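Local coordinates for DUF2787 domain-containing protein (Vibrio cholerae, PDB 2V1L) that is of unknown function, but is encoded on a pathogenicity island and shares structural homology with the human p32 protein, at residues 103-108 with 120-125. Residues are numbered along the deposited sequence; the frame is centred on the assembly and turned at random.
Sequences FFTAYH and RELYQL
Leu122 sends CG anti to its backbone N (chi1 -166°), which carries both methyls out from the helix toward the strand, while Phe103 meets it with a ring swung between its own backbone N and carbonyl carbon (chi1 76°). With these two torsions set, a single methyl does most of the joining: Leu122 CD2 lies 3.6 Å from Phe103 CE2 and is equally close to CD2 of that ring, reaching the rim bond between the two carbons at a slant. Two residues further along, Thr105 comes at the same methyl with its hydroxyl end, OG1 standing 3.7 Å from Leu122 CD2. The second methyl of the leucine is more loosely engaged, with Leu122 CD1 4.2 Å from Thr105 OG1. Alternate residues of a strand face a helix packed on its sheet, and here the curled antiparallel sheet, with the long helix 117-135 near the C-terminus lying against it, belongs to a fold that appears homologous to human p32. Strand 102-105 turns Phe103 and Thr105 toward that helix, whereas Phe104, between them, points away and brings its ring against Trp110. Just past the strand the chain bends, and His108 returns to the helix side as the loosest of the three neighbours of Leu122 CD2, its NE2 4.4 Å from that methyl; Thr105 CG2 meets the imidazole edge in plane. Van der Waals contact joins the two segments, and the Thr105 hydroxyl, while touching the methyl, also gives a weak hydrogen bond from OG1 to Phe104 O at 3.3 Å. Around this cluster, Phe103 also rests on Ala119 and on Phe96 of the adjoining strand; Phe96 in turn meets Tyr123, the helix neighbour of Leu122, edge-to-face.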
# COMPACT_ATOMS: atom_id res chain seq x y z
N PHE A 103 1.22 12.50 0.72
CA PHE A 103 1.83 11.46 -0.12
C PHE A 103 3.27 11.83 -0.40
O PHE A 103 3.64 13.01 -0.36
CB PHE A 103 1.02 11.18 -1.42
CG PHE A 103 1.17 12.22 -2.49
CD1 PHE A 103 0.41 13.40 -2.46
CD2 PHE A 103 2.09 12.04 -3.53
CE1 PHE A 103 0.55 14.38 -3.46
CE2 PHE A 103 2.25 13.03 -4.53
CZ PHE A 103 1.48 14.20 -4.49
N PHE A 104 4.08 10.82 -0.69
CA PHE A 104 5.46 11.00 -1.05
C PHE A 104 5.86 10.24 -2.31
O PHE A 104 5.48 9.08 -2.51
CB PHE A 104 6.35 10.51 0.09
CG PHE A 104 7.79 10.59 -0.20
CD1 PHE A 104 8.50 11.75 0.07
CD2 PHE A 104 8.47 9.50 -0.70
CE1 PHE A 104 9.86 11.82 -0.19
CE2 PHE A 104 9.81 9.56 -0.98
CZ PHE A 104 10.52 10.72 -0.71
N THR A 105 6.68 10.90 -3.11
CA THR A 105 7.43 10.26 -4.16
C THR A 105 8.85 10.84 -4.12
O THR A 105 9.04 11.95 -3.64
CB THR A 105 6.72 10.57 -5.49
OG1 THR A 105 5.83 9.49 -5.80
CG2 THR A 105 7.66 10.83 -6.59
N ALA A 106 9.85 10.11 -4.63
CA ALA A 106 11.21 10.62 -4.64
C ALA A 106 11.33 11.91 -5.46
O ALA A 106 12.14 12.78 -5.13
CB ALA A 106 12.21 9.56 -5.10
N TYR A 107 10.48 12.06 -6.48
CA TYR A 107 10.39 13.28 -7.27
C TYR A 107 9.49 14.38 -6.74
O TYR A 107 9.87 15.55 -6.79
CB TYR A 107 9.92 12.96 -8.70
CG TYR A 107 10.67 11.81 -9.31
CD1 TYR A 107 12.03 11.89 -9.57
CD2 TYR A 107 10.00 10.63 -9.62
CE1 TYR A 107 12.71 10.82 -10.13
CE2 TYR A 107 10.67 9.56 -10.18
CZ TYR A 107 12.01 9.66 -10.44
OH TYR A 107 12.65 8.58 -11.01
N HIS A 108 8.29 14.02 -6.27
CA HIS A 108 7.30 14.99 -5.81
C HIS A 108 7.60 15.52 -4.43
O HIS A 108 7.04 16.54 -4.04
CB HIS A 108 5.90 14.38 -5.73
CG HIS A 108 5.35 13.90 -7.04
ND1 HIS A 108 4.42 14.62 -7.76
CD2 HIS A 108 5.57 12.76 -7.73
CE1 HIS A 108 4.10 13.95 -8.86
NE2 HIS A 108 4.78 12.81 -8.86
N ARG A 120 -3.97 11.83 -6.97
CA ARG A 120 -5.06 10.98 -7.43
C ARG A 120 -4.59 10.04 -8.54
O ARG A 120 -4.78 8.83 -8.44
CB ARG A 120 -6.26 11.85 -7.87
CG ARG A 120 -7.49 11.06 -8.22
CD ARG A 120 -8.60 11.96 -8.75
NE ARG A 120 -9.87 11.24 -8.79
CZ ARG A 120 -10.37 10.66 -9.87
NH1 ARG A 120 -9.71 10.72 -11.03
NH2 ARG A 120 -11.52 10.02 -9.80
N GLU A 121 -3.94 10.60 -9.57
CA GLU A 121 -3.46 9.86 -10.73
C GLU A 121 -2.35 8.88 -10.35
O GLU A 121 -2.34 7.72 -10.76
CB GLU A 121 -2.97 10.82 -11.81
CG GLU A 121 -2.36 10.13 -13.07
CD GLU A 121 -3.41 9.51 -14.03
OE1 GLU A 121 -4.60 9.94 -13.98
OE2 GLU A 121 -3.05 8.59 -14.81
N LEU A 122 -1.42 9.36 -9.51
CA LEU A 122 -0.37 8.52 -8.99
C LEU A 122 -0.97 7.32 -8.23
O LEU A 122 -0.55 6.19 -8.41
CB LEU A 122 0.49 9.38 -8.08
CG LEU A 122 1.85 9.00 -7.56
CD1 LEU A 122 2.86 8.89 -8.70
CD2 LEU A 122 2.24 10.11 -6.56
N TYR A 123 -1.94 7.57 -7.36
CA TYR A 123 -2.55 6.49 -6.57
C TYR A 123 -3.29 5.46 -7.47
O TYR A 123 -3.19 4.23 -7.28
CB TYR A 123 -3.51 7.02 -5.51
CG TYR A 123 -4.11 5.85 -4.78
CD1 TYR A 123 -3.41 5.22 -3.77
CD2 TYR A 123 -5.32 5.28 -5.20
CE1 TYR A 123 -3.92 4.07 -3.15
CE2 TYR A 123 -5.83 4.15 -4.56
CZ TYR A 123 -5.11 3.57 -3.57
OH TYR A 123 -5.58 2.44 -2.94
N GLN A 124 -4.03 5.95 -8.45
CA GLN A 124 -4.80 5.08 -9.32
C GLN A 124 -3.91 4.16 -10.13
O GLN A 124 -4.24 3.01 -10.33
CB GLN A 124 -5.65 5.92 -10.29
CG GLN A 124 -6.84 6.57 -9.60
CD GLN A 124 -7.62 7.38 -10.59
OE1 GLN A 124 -7.05 7.99 -11.50
NE2 GLN A 124 -8.95 7.35 -10.47
N LEU A 125 -2.82 4.71 -10.63
CA LEU A 125 -1.83 3.92 -11.34
C LEU A 125 -1.14 2.94 -10.43
O LEU A 125 -1.03 1.79 -10.79
CB LEU A 125 -0.79 4.80 -12.04
CG LEU A 125 -1.32 5.59 -13.23
CD1 LEU A 125 -0.45 6.85 -13.45
CD2 LEU A 125 -1.34 4.76 -14.50